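Local structure of flagellar motor switch protein FliG (Aquifex aeolicus, 3HJL) at residues V52-I57 with N84-I89; K111-V116 with I181-I186; L246-I251 with K275-S280; I252-V257 with N314-M319. The protein probably forms part of the rotor-mounted switch complex (C ring) at the base of the bacterial flagellum, which sets the direction of flagellar rotation. All blocks are in the same frame, centred on the assembly; numbering follows the deposited sequence.

Interaction 1: V52-I57 with N84-I89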
# COMPACT_ATOMS: atom_id res chain seq x y z
N VAL A 52 -16.51 -29.76 -4.18
CA VAL A 52 -15.92 -29.39 -5.46
C VAL A 52 -15.67 -27.88 -5.53
O VAL A 52 -16.56 -27.11 -5.16
CB VAL A 52 -16.86 -29.76 -6.62
CG1 VAL A 52 -16.24 -29.37 -7.96
CG2 VAL A 52 -17.21 -31.25 -6.59
N PRO A 53 -14.46 -27.45 -5.98
CA PRO A 53 -14.17 -26.03 -6.17
C PRO A 53 -15.23 -25.29 -6.99
O PRO A 53 -15.84 -25.88 -7.89
CB PRO A 53 -12.84 -26.04 -6.92
CG PRO A 53 -12.18 -27.28 -6.46
CD PRO A 53 -13.26 -28.28 -6.23
N GLU A 54 -15.46 -24.02 -6.67
CA GLU A 54 -16.53 -23.23 -7.28
C GLU A 54 -16.45 -23.16 -8.81
O GLU A 54 -17.48 -23.29 -9.48
CB GLU A 54 -16.54 -21.81 -6.71
CG GLU A 54 -17.73 -20.98 -7.14
CD GLU A 54 -17.85 -19.69 -6.37
OE1 GLU A 54 -16.81 -19.18 -5.90
OE2 GLU A 54 -18.99 -19.19 -6.26
N GLU A 55 -15.25 -22.94 -9.34
CA GLU A 55 -15.00 -22.90 -10.79
C GLU A 55 -15.38 -24.22 -11.48
O GLU A 55 -15.91 -24.21 -12.59
CB GLU A 55 -13.51 -22.58 -11.07
CG GLU A 55 -13.18 -22.28 -12.55
CD GLU A 55 -11.72 -21.89 -12.78
OE1 GLU A 55 -10.83 -22.51 -12.17
OE2 GLU A 55 -11.47 -20.97 -13.59
N GLU A 56 -15.11 -25.33 -10.81
CA GLU A 56 -15.48 -26.66 -11.31
C GLU A 56 -16.99 -26.96 -11.15
O GLU A 56 -17.54 -27.72 -11.94
CB GLU A 56 -14.62 -27.74 -10.65
CG GLU A 56 -13.12 -27.59 -10.99
CD GLU A 56 -12.21 -28.55 -10.21
OE1 GLU A 56 -12.58 -29.73 -10.05
OE2 GLU A 56 -11.11 -28.11 -9.79
N ILE A 57 -17.65 -26.37 -10.14
CA ILE A 57 -19.11 -26.52 -10.00
C ILE A 57 -19.84 -25.78 -11.13
O ILE A 57 -20.89 -26.24 -11.59
CB ILE A 57 -19.64 -26.00 -8.65
CG1 ILE A 57 -19.17 -26.88 -7.50
CG2 ILE A 57 -21.15 -25.99 -8.65
CD1 ILE A 57 -19.65 -26.41 -6.13
N ASN A 84 -28.71 -23.14 -7.84
CA ASN A 84 -29.25 -24.30 -7.11
C ASN A 84 -28.27 -25.47 -7.04
O ASN A 84 -28.17 -26.11 -6.00
CB ASN A 84 -30.58 -24.77 -7.72
CG ASN A 84 -31.71 -23.77 -7.53
OD1 ASN A 84 -31.55 -22.74 -6.86
ND2 ASN A 84 -32.84 -24.04 -8.15
N ILE A 85 -27.54 -25.72 -8.13
CA ILE A 85 -26.47 -26.73 -8.13
C ILE A 85 -25.33 -26.32 -7.18
O ILE A 85 -24.75 -27.18 -6.51
CB ILE A 85 -25.88 -26.98 -9.56
CG1 ILE A 85 -26.93 -27.58 -10.49
CG2 ILE A 85 -24.67 -27.94 -9.50
CD1 ILE A 85 -26.47 -27.66 -11.90
N LYS A 86 -25.04 -25.02 -7.09
CA LYS A 86 -24.03 -24.51 -6.14
C LYS A 86 -24.43 -24.65 -4.66
O LYS A 86 -23.55 -24.66 -3.80
CB LYS A 86 -23.65 -23.05 -6.44
CG LYS A 86 -22.75 -22.90 -7.67
CD LYS A 86 -22.26 -21.48 -7.85
CE LYS A 86 -21.12 -21.42 -8.85
NZ LYS A 86 -20.68 -20.02 -9.14
N LYS A 87 -25.73 -24.76 -4.37
CA LYS A 87 -26.20 -25.03 -3.00
C LYS A 87 -26.10 -26.52 -2.64
O LYS A 87 -25.80 -26.87 -1.50
CB LYS A 87 -27.66 -24.57 -2.79
CG LYS A 87 -28.00 -23.12 -3.20
CD LYS A 87 -26.91 -22.08 -2.87
CE LYS A 87 -26.67 -21.93 -1.36
NZ LYS A 87 -25.73 -20.81 -1.05
N VAL A 88 -26.34 -27.37 -3.63
CA VAL A 88 -26.32 -28.82 -3.44
C VAL A 88 -24.89 -29.33 -3.22
O VAL A 88 -24.62 -30.01 -2.22
CB VAL A 88 -26.93 -29.54 -4.68
CG1 VAL A 88 -26.86 -31.06 -4.51
CG2 VAL A 88 -28.37 -29.09 -4.90
N ILE A 89 -24.00 -29.00 -4.15
CA ILE A 89 -22.61 -29.47 -4.12
C ILE A 89 -21.84 -28.63 -3.08
O ILE A 89 -21.69 -27.43 -3.28
CB ILE A 89 -21.92 -29.32 -5.52
CG1 ILE A 89 -22.75 -30.01 -6.62
CG2 ILE A 89 -20.50 -29.90 -5.47
CD1 ILE A 89 -22.15 -29.90 -8.02
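Ile57 and Ile89 form the centre of the apolar part of this contact, their side chains sliding past each other in opposite directions. Ile57 CD1 lies 3.7 Å from Ile89 CG2 and also rests near the Ile89 carbonyl oxygen. Because CG1 of Ile57 stands anti to its own carbonyl carbon (chi1 -68°), the CG1-CD1 arm runs along Ile89 while the CG2 branch faces helix 78-88. There Ile57 CG2 meets the aliphatic stem of the lysine, 3.6 Å from Lys86 CG, and touches Ile85 CG2 more loosely at 4.1 Å. Ile89 CG2 has a second neighbour in Val52, whose CG2 packs on it at 3.7 Å. Cutting Ile57 back to an alanine would probably open a gap between Ile89 and the stem of Lys86, leaving both without their shared apolar partner.

The charged pair lies on the more exposed side, Glu54 being open to solvent. Lys86, extended beyond CG, crosses the extended Glu54 at about a right angle, and its NZ makes a weak salt bridge to Glu54 OE2 at 3.4 Å. Its stronger partner is Glu58, one turn further along helix 54-70, so two carboxylates attend the ammonium group.

Backbone bonds fix both helix ends: Pro53 is the N-cap residue, with Ile57 N bonded to Pro53 O at 2.9 Å, and Ile89 N still donates to Ile85 O although Ile89 itself has left the helix. Ile85 also packs on Val17 and Leu64. The arrangement is helix-to-helix packing within the all-helical FliG N-terminal domain, where the start of helix 54-70 meets the end of helix 78-88.

Interaction 2: K111-V116 with I181-I186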
# COMPACT_ATOMS: atom_id res chain seq x y z
N LYS A 111 -10.42 -4.19 14.91
CA LYS A 111 -9.76 -4.10 16.23
C LYS A 111 -8.80 -2.91 16.32
O LYS A 111 -8.67 -2.29 17.37
CB LYS A 111 -9.01 -5.39 16.57
CG LYS A 111 -9.89 -6.52 17.08
CD LYS A 111 -9.04 -7.75 17.39
CE LYS A 111 -9.89 -8.90 17.93
NZ LYS A 111 -9.05 -10.05 18.37
N GLU A 112 -8.08 -2.62 15.23
CA GLU A 112 -7.21 -1.45 15.16
C GLU A 112 -8.01 -0.15 15.21
O GLU A 112 -7.54 0.85 15.76
CB GLU A 112 -6.35 -1.48 13.89
CG GLU A 112 -5.32 -2.59 13.86
CD GLU A 112 -4.25 -2.45 14.95
OE1 GLU A 112 -3.69 -1.33 15.12
OE2 GLU A 112 -3.97 -3.47 15.61
N ILE A 113 -9.19 -0.16 14.57
CA ILE A 113 -10.14 0.96 14.63
C ILE A 113 -10.65 1.19 16.06
O ILE A 113 -10.85 2.32 16.49
CB ILE A 113 -11.38 0.69 13.68
CG1 ILE A 113 -11.02 0.88 12.22
CG2 ILE A 113 -12.54 1.61 14.02
CD1 ILE A 113 -10.75 2.35 11.82
N GLU A 114 -10.87 0.08 16.77
CA GLU A 114 -11.37 0.09 18.15
C GLU A 114 -10.34 0.73 19.12
O GLU A 114 -10.71 1.25 20.16
CB GLU A 114 -11.67 -1.35 18.61
CG GLU A 114 -13.04 -1.57 19.25
CD GLU A 114 -14.15 -1.69 18.23
OE1 GLU A 114 -13.96 -1.21 17.09
OE2 GLU A 114 -15.23 -2.23 18.56
N LYS A 115 -9.06 0.64 18.78
CA LYS A 115 -8.01 1.29 19.57
C LYS A 115 -7.97 2.81 19.40
O LYS A 115 -7.45 3.51 20.27
CB LYS A 115 -6.64 0.74 19.19
CG LYS A 115 -6.44 -0.72 19.57
CD LYS A 115 -5.11 -1.22 19.02
CE LYS A 115 -5.03 -2.73 19.02
NZ LYS A 115 -3.75 -3.15 18.39
N VAL A 116 -8.53 3.33 18.31
CA VAL A 116 -8.44 4.75 18.00
C VAL A 116 -9.44 5.54 18.83
O VAL A 116 -10.54 5.10 19.05
CB VAL A 116 -8.67 5.02 16.49
CG1 VAL A 116 -8.49 6.50 16.17
CG2 VAL A 116 -7.72 4.17 15.64
N ILE A 181 -8.91 2.87 4.84
CA ILE A 181 -8.76 4.28 4.39
C ILE A 181 -8.74 5.24 5.60
O ILE A 181 -8.03 6.25 5.58
CB ILE A 181 -9.90 4.71 3.41
CG1 ILE A 181 -9.74 4.00 2.05
CG2 ILE A 181 -9.93 6.25 3.19
CD1 ILE A 181 -8.46 4.34 1.29
N LEU A 182 -9.52 4.90 6.63
CA LEU A 182 -9.59 5.70 7.85
C LEU A 182 -8.25 5.55 8.63
O LEU A 182 -7.71 6.54 9.12
CB LEU A 182 -10.81 5.28 8.71
CG LEU A 182 -11.34 6.29 9.76
CD1 LEU A 182 -12.81 6.04 10.14
CD2 LEU A 182 -10.47 6.30 11.01
N LEU A 183 -7.69 4.34 8.65
CA LEU A 183 -6.39 4.10 9.31
C LEU A 183 -5.23 4.81 8.62
O LEU A 183 -4.35 5.33 9.28
CB LEU A 183 -6.10 2.59 9.42
CG LEU A 183 -6.95 1.88 10.48
CD1 LEU A 183 -6.95 0.37 10.28
CD2 LEU A 183 -6.47 2.28 11.88
N GLU A 184 -5.24 4.81 7.30
CA GLU A 184 -4.28 5.57 6.49
C GLU A 184 -4.41 7.09 6.63
O GLU A 184 -3.42 7.82 6.57
CB GLU A 184 -4.45 5.21 5.01
CG GLU A 184 -3.97 3.81 4.70
CD GLU A 184 -4.36 3.31 3.32
OE1 GLU A 184 -5.36 3.78 2.72
OE2 GLU A 184 -3.64 2.43 2.83
N GLU A 185 -5.64 7.57 6.79
CA GLU A 185 -5.90 8.99 7.02
C GLU A 185 -5.37 9.43 8.40
O GLU A 185 -4.88 10.55 8.54
CB GLU A 185 -7.41 9.26 6.92
CG GLU A 185 -7.80 10.74 6.97
CD GLU A 185 -7.08 11.59 5.92
OE1 GLU A 185 -6.92 11.11 4.77
OE2 GLU A 185 -6.68 12.73 6.25
N ILE A 186 -5.49 8.56 9.39
CA ILE A 186 -4.97 8.80 10.73
C ILE A 186 -3.45 8.85 10.69
O ILE A 186 -2.82 9.69 11.33
CB ILE A 186 -5.45 7.69 11.72
CG1 ILE A 186 -6.95 7.83 11.97
CG2 ILE A 186 -4.70 7.76 13.05
CD1 ILE A 186 -7.61 6.60 12.55
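Ile113 and Leu183 mark the closest backbone approach, their CA atoms 7.2 Å apart where the C-terminal end of helix 93-114 passes helix 172-193. Ile113 reaches across with its delta methyl. A bend at chi2 (-70°) turns CD1 into the angle between two leucines, 4.0 Å from Leu182 CD2 and 4.1 Å from Leu183 CG; the isoleucine crosses Leu182 at about a right angle. Alongside, Leu183 CD1 rests against the first side-chain carbon of Glu112, CB, at 4.1 Å.

FliG is built of armadillo-type helical repeats strung into a superhelix, and the packing here is of that all-helical kind: the end of one long helix and the residues after it are set against another helix through branched aliphatic side chains, with no hydrogen bond between the two segments. Phe136 of helix 130-137 touches both Ile113 and Leu182, adding an aromatic third side.

Further along, Val116 meets Ile186 of helix 172-193 tip to tip, with Ile186 CD1 set before both valine methyls, 3.7 Å from Val116 CG1 and 3.9 Å from Val116 CG2. Glu112 bends at chi2 (-65°), and Lys115 NZ reaches its OE2 at 2.8 Å from above the carboxylate plane, a salt bridge within the segment.

Interaction 3: L246-I251 with K275-S280; sequences LSDRDI and KQKFLS
Lys277 reaches over to Leu246, its NZ making a weak hydrogen bond to Leu246 O at 3.0 Å. CG of the lysine stands anti to the backbone N (chi1 -169°), and bends at chi2 and chi4 (63°) bring the ammonium group to the carbonyl just ahead of helix 248-255. On the way the stem crosses Ile251 at about a right angle, with Lys277 CG 4.0 Å from Ile251 CG1. The other branch, Ile251 CG2, comes obliquely to the Phe278 ring, 3.7 Å from Phe278 CD1. With a serine in place of Lys277, the Leu246 carbonyl would probably lose this donor and Ile251 part of its cover.

Further out, Asp248 OD2 stands 4.2 Å from Lys277 NZ, too far for a salt bridge; this carboxylate is instead hydrogen-bonded by Asn281. Ser280 OG turns back and donates to Gln276 O at 2.8 Å, in the carbonyl plane, and Ser280 N uses the same oxygen.

Phe278 extends the contact inward, touching Leu263 and Leu267 of helix 260-268 as well as Leu255 on helix 248-255. Behind it, Leu279 packs on Phe290 and Leu291, tying helix 272-279 to helix 284-296.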
# COMPACT_ATOMS: atom_id res chain seq x y z
N LEU A 246 37.22 23.78 4.90
CA LEU A 246 38.52 23.44 4.30
C LEU A 246 39.52 24.60 4.39
O LEU A 246 39.14 25.76 4.50
CB LEU A 246 38.33 23.03 2.83
CG LEU A 246 37.42 21.82 2.56
CD1 LEU A 246 37.33 21.55 1.08
CD2 LEU A 246 37.91 20.57 3.31
N SER A 247 40.81 24.25 4.36
CA SER A 247 41.89 25.24 4.39
C SER A 247 42.13 25.80 3.00
O SER A 247 41.57 25.30 2.02
CB SER A 247 43.19 24.60 4.89
OG SER A 247 42.99 23.97 6.14
N ASP A 248 42.97 26.83 2.92
CA ASP A 248 43.42 27.37 1.64
C ASP A 248 44.25 26.33 0.89
O ASP A 248 44.16 26.23 -0.33
CB ASP A 248 44.22 28.66 1.83
CG ASP A 248 43.34 29.84 2.23
OD1 ASP A 248 43.65 30.50 3.24
OD2 ASP A 248 42.34 30.11 1.53
N ARG A 249 45.04 25.56 1.64
CA ARG A 249 45.83 24.44 1.10
C ARG A 249 44.95 23.43 0.36
O ARG A 249 45.31 22.95 -0.71
CB ARG A 249 46.56 23.72 2.24
CG ARG A 249 47.70 24.50 2.88
CD ARG A 249 48.94 24.53 1.99
NE ARG A 249 50.12 25.00 2.72
CZ ARG A 249 50.82 24.28 3.60
NH1 ARG A 249 50.47 23.03 3.93
NH2 ARG A 249 51.89 24.83 4.19
N ASP A 250 43.81 23.10 0.97
CA ASP A 250 42.85 22.13 0.41
C ASP A 250 42.26 22.61 -0.91
O ASP A 250 42.10 21.84 -1.85
CB ASP A 250 41.70 21.87 1.39
CG ASP A 250 42.16 21.23 2.69
OD1 ASP A 250 43.36 21.26 3.01
OD2 ASP A 250 41.28 20.69 3.40
N ILE A 251 41.93 23.90 -0.95
CA ILE A 251 41.36 24.55 -2.13
C ILE A 251 42.33 24.54 -3.31
O ILE A 251 41.92 24.31 -4.44
CB ILE A 251 40.95 26.02 -1.81
CG1 ILE A 251 39.84 26.04 -0.75
CG2 ILE A 251 40.46 26.74 -3.07
CD1 ILE A 251 39.97 27.18 0.18
N LYS A 275 32.54 31.59 -2.85
CA LYS A 275 33.10 32.12 -4.10
C LYS A 275 34.51 32.66 -3.84
O LYS A 275 35.47 32.25 -4.50
CB LYS A 275 32.25 33.25 -4.69
CG LYS A 275 30.98 32.85 -5.38
CD LYS A 275 30.26 34.10 -5.89
CE LYS A 275 29.10 33.77 -6.81
NZ LYS A 275 28.40 34.98 -7.34
N GLN A 276 34.62 33.56 -2.86
CA GLN A 276 35.91 34.17 -2.50
C GLN A 276 36.93 33.16 -1.98
O GLN A 276 38.13 33.37 -2.12
CB GLN A 276 35.73 35.30 -1.47
CG GLN A 276 34.95 36.52 -1.96
CD GLN A 276 35.56 37.18 -3.20
OE1 GLN A 276 36.78 37.12 -3.43
NE2 GLN A 276 34.71 37.80 -4.01
N LYS A 277 36.46 32.06 -1.40
CA LYS A 277 37.33 31.00 -0.93
C LYS A 277 38.11 30.36 -2.08
O LYS A 277 39.30 30.07 -1.94
CB LYS A 277 36.52 29.94 -0.18
CG LYS A 277 37.35 28.93 0.55
CD LYS A 277 36.70 28.49 1.85
CE LYS A 277 37.66 27.67 2.70
NZ LYS A 277 38.87 28.43 3.13
N PHE A 278 37.44 30.15 -3.21
CA PHE A 278 38.08 29.63 -4.43
C PHE A 278 38.88 30.71 -5.17
O PHE A 278 40.04 30.50 -5.49
CB PHE A 278 37.05 28.99 -5.37
CG PHE A 278 36.65 27.59 -4.98
CD1 PHE A 278 37.50 26.52 -5.22
CD2 PHE A 278 35.40 27.34 -4.40
CE1 PHE A 278 37.13 25.23 -4.88
CE2 PHE A 278 35.02 26.04 -4.05
CZ PHE A 278 35.88 24.99 -4.29
N LEU A 279 38.24 31.86 -5.40
CA LEU A 279 38.87 32.99 -6.11
C LEU A 279 40.17 33.51 -5.47
O LEU A 279 41.09 33.90 -6.19
CB LEU A 279 37.88 34.15 -6.25
CG LEU A 279 36.68 33.93 -7.17
CD1 LEU A 279 35.64 35.01 -6.94
CD2 LEU A 279 37.10 33.86 -8.64
N SER A 280 40.23 33.52 -4.15
CA SER A 280 41.43 34.00 -3.43
C SER A 280 42.62 33.05 -3.53
O SER A 280 43.73 33.44 -3.17
CB SER A 280 41.11 34.24 -1.96
OG SER A 280 40.80 33.02 -1.31

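Interaction 4: I252-V257 with N314-M319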
# COMPACT_ATOMS: atom_id res chain seq x y z
N ILE A 252 43.62 24.79 -3.04
CA ILE A 252 44.68 24.68 -4.07
C ILE A 252 44.67 23.31 -4.75
O ILE A 252 44.73 23.23 -5.98
CB ILE A 252 46.11 24.95 -3.48
CG1 ILE A 252 46.47 26.43 -3.59
CG2 ILE A 252 47.16 24.17 -4.25
CD1 ILE A 252 45.58 27.34 -2.79
N GLU A 253 44.56 22.25 -3.95
CA GLU A 253 44.53 20.88 -4.47
C GLU A 253 43.25 20.57 -5.25
O GLU A 253 43.27 19.79 -6.21
CB GLU A 253 44.71 19.86 -3.34
CG GLU A 253 46.02 19.98 -2.55
CD GLU A 253 47.27 19.84 -3.41
OE1 GLU A 253 47.23 19.15 -4.45
OE2 GLU A 253 48.30 20.43 -3.03
N ILE A 254 42.13 21.18 -4.83
CA ILE A 254 40.86 21.05 -5.54
C ILE A 254 40.92 21.77 -6.90
O ILE A 254 40.48 21.22 -7.92
CB ILE A 254 39.68 21.61 -4.70
CG1 ILE A 254 39.42 20.73 -3.48
CG2 ILE A 254 38.41 21.67 -5.54
CD1 ILE A 254 38.65 21.44 -2.38
N LEU A 255 41.48 22.98 -6.91
CA LEU A 255 41.67 23.75 -8.15
C LEU A 255 42.59 23.06 -9.16
O LEU A 255 42.47 23.29 -10.37
CB LEU A 255 42.21 25.15 -7.82
CG LEU A 255 41.22 26.12 -7.15
CD1 LEU A 255 41.95 27.30 -6.52
CD2 LEU A 255 40.17 26.60 -8.15
N LYS A 256 43.51 22.22 -8.67
CA LYS A 256 44.36 21.39 -9.54
C LYS A 256 43.59 20.27 -10.29
O LYS A 256 44.04 19.84 -11.34
CB LYS A 256 45.51 20.77 -8.72
CG LYS A 256 46.61 21.77 -8.36
CD LYS A 256 47.61 21.19 -7.36
CE LYS A 256 48.74 22.19 -7.07
NZ LYS A 256 49.61 21.77 -5.93
N VAL A 257 42.44 19.84 -9.76
CA VAL A 257 41.67 18.71 -10.33
C VAL A 257 40.34 19.10 -11.01
O VAL A 257 40.03 18.59 -12.09
CB VAL A 257 41.40 17.59 -9.27
CG1 VAL A 257 40.77 18.16 -8.02
CG2 VAL A 257 40.52 16.48 -9.85
N ASN A 314 31.95 15.40 -5.08
CA ASN A 314 32.51 14.07 -5.42
C ASN A 314 34.03 14.11 -5.45
O ASN A 314 34.70 13.18 -4.98
CB ASN A 314 32.02 13.59 -6.80
CG ASN A 314 30.55 13.20 -6.82
OD1 ASN A 314 29.99 12.78 -5.81
ND2 ASN A 314 29.93 13.33 -7.98
N ILE A 315 34.56 15.16 -6.06
CA ILE A 315 36.00 15.39 -6.13
C ILE A 315 36.56 15.64 -4.73
O ILE A 315 37.60 15.08 -4.37
CB ILE A 315 36.34 16.59 -7.07
CG1 ILE A 315 36.09 16.18 -8.53
CG2 ILE A 315 37.78 17.06 -6.90
CD1 ILE A 315 36.04 17.33 -9.48
N ILE A 316 35.86 16.45 -3.93
CA ILE A 316 36.29 16.76 -2.57
C ILE A 316 36.35 15.51 -1.66
O ILE A 316 37.25 15.40 -0.83
CB ILE A 316 35.44 17.89 -1.94
CG1 ILE A 316 35.81 19.23 -2.57
CG2 ILE A 316 35.70 18.00 -0.44
CD1 ILE A 316 34.88 20.37 -2.22
N ARG A 317 35.42 14.56 -1.86
CA ARG A 317 35.41 13.30 -1.09
C ARG A 317 36.70 12.49 -1.23
O ARG A 317 37.17 11.90 -0.26
CB ARG A 317 34.27 12.39 -1.53
CG ARG A 317 32.88 12.77 -1.08
CD ARG A 317 32.08 11.48 -0.95
NE ARG A 317 30.66 11.64 -1.20
CZ ARG A 317 29.81 10.61 -1.30
NH1 ARG A 317 30.23 9.34 -1.13
NH2 ARG A 317 28.53 10.85 -1.54
N LYS A 318 37.20 12.39 -2.46
CA LYS A 318 38.48 11.74 -2.74
C LYS A 318 39.65 12.39 -1.99
O LYS A 318 40.59 11.70 -1.60
CB LYS A 318 38.76 11.73 -4.24
CG LYS A 318 37.92 10.73 -5.03
CD LYS A 318 38.05 10.97 -6.54
CE LYS A 318 37.93 9.68 -7.35
NZ LYS A 318 39.19 8.87 -7.32
N MET A 319 39.59 13.71 -1.79
CA MET A 319 40.61 14.44 -1.01
C MET A 319 40.54 13.98 0.45
O MET A 319 41.57 13.80 1.09
CB MET A 319 40.40 15.98 -1.03
CG MET A 319 39.93 16.61 -2.34
SD MET A 319 41.01 16.47 -3.75
CE MET A 319 42.20 17.75 -3.35
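Ile254 meets Ile316 where the two backbones come nearest, their CA atoms 6.9 Å apart, and its side chain can be followed outward. From CB the chain divides. CG1, held anti to the carbonyl carbon (chi1 -69°), heads for helix 302-320 and lies 4.0 Å from Ile316 CG1. The same carbon, Ile254 CG1, has the Met319 methyl CE beside it at 4.1 Å. At the tip, Ile254 CD1 closes on Ile316 CG1 at 3.6 Å and also touches Ile316 CD1, the two isoleucines crossing at a slant. CD1 has a further neighbour in Leu246, whose CD1 packs on it. The second branch, Ile254 CG2, goes to the Phe278 ring instead, so this one residue joins three pieces of the domain.

Met319 works from the side. Bends at chi2 (-63°) and chi3 curl its chain so that the methyl CE comes up against Glu253, 3.3 Å from Glu253 CB, a rather short approach for two carbons, and lies near the backbone at Ile254 N. The glutamate itself bends away from the contact, and its OE2 takes a weak salt bridge from Lys256 NZ at 3.5 Å.

At the other end Val257 slides past Ile315, with Val257 CG1 only 3.4 Å from Ile315 CG2. That methyl sits between the valine's own backbone N and carbonyl carbon (chi1 53°).

No hydrogen bond or salt bridge links the two segments. Ile316 also touches Phe238 and Ile243, while Arg317 touches Arg234 and Glu235, so helix 302-320 contacts helix 227-237 as well as helix 248-255, with helix 272-279 behind Ile254.

Overall arrangement
The four contacts follow the elongated chain. Interaction 1 lies in the N-terminal domain; helix 93-114, which follows helix 78-88, supplies one segment of interaction 2, whose centre is about 37 Å away. Interactions 3 and 4 belong to the C-terminal domain, on the other side of the chain's centre from interaction 1, about 82 and 75 Å from it, centre to centre. Their own centres are about 11 Å apart and they share helix 248-255; their segments alternate along the sequence, and Leu246, Ile254, Phe278 and Ile316 touch between them, consistent with one shared apolar core. Elsewhere the contacts come in series without touching, consistent with separately packed helical regions and the conformational plasticity ascribed to this protein.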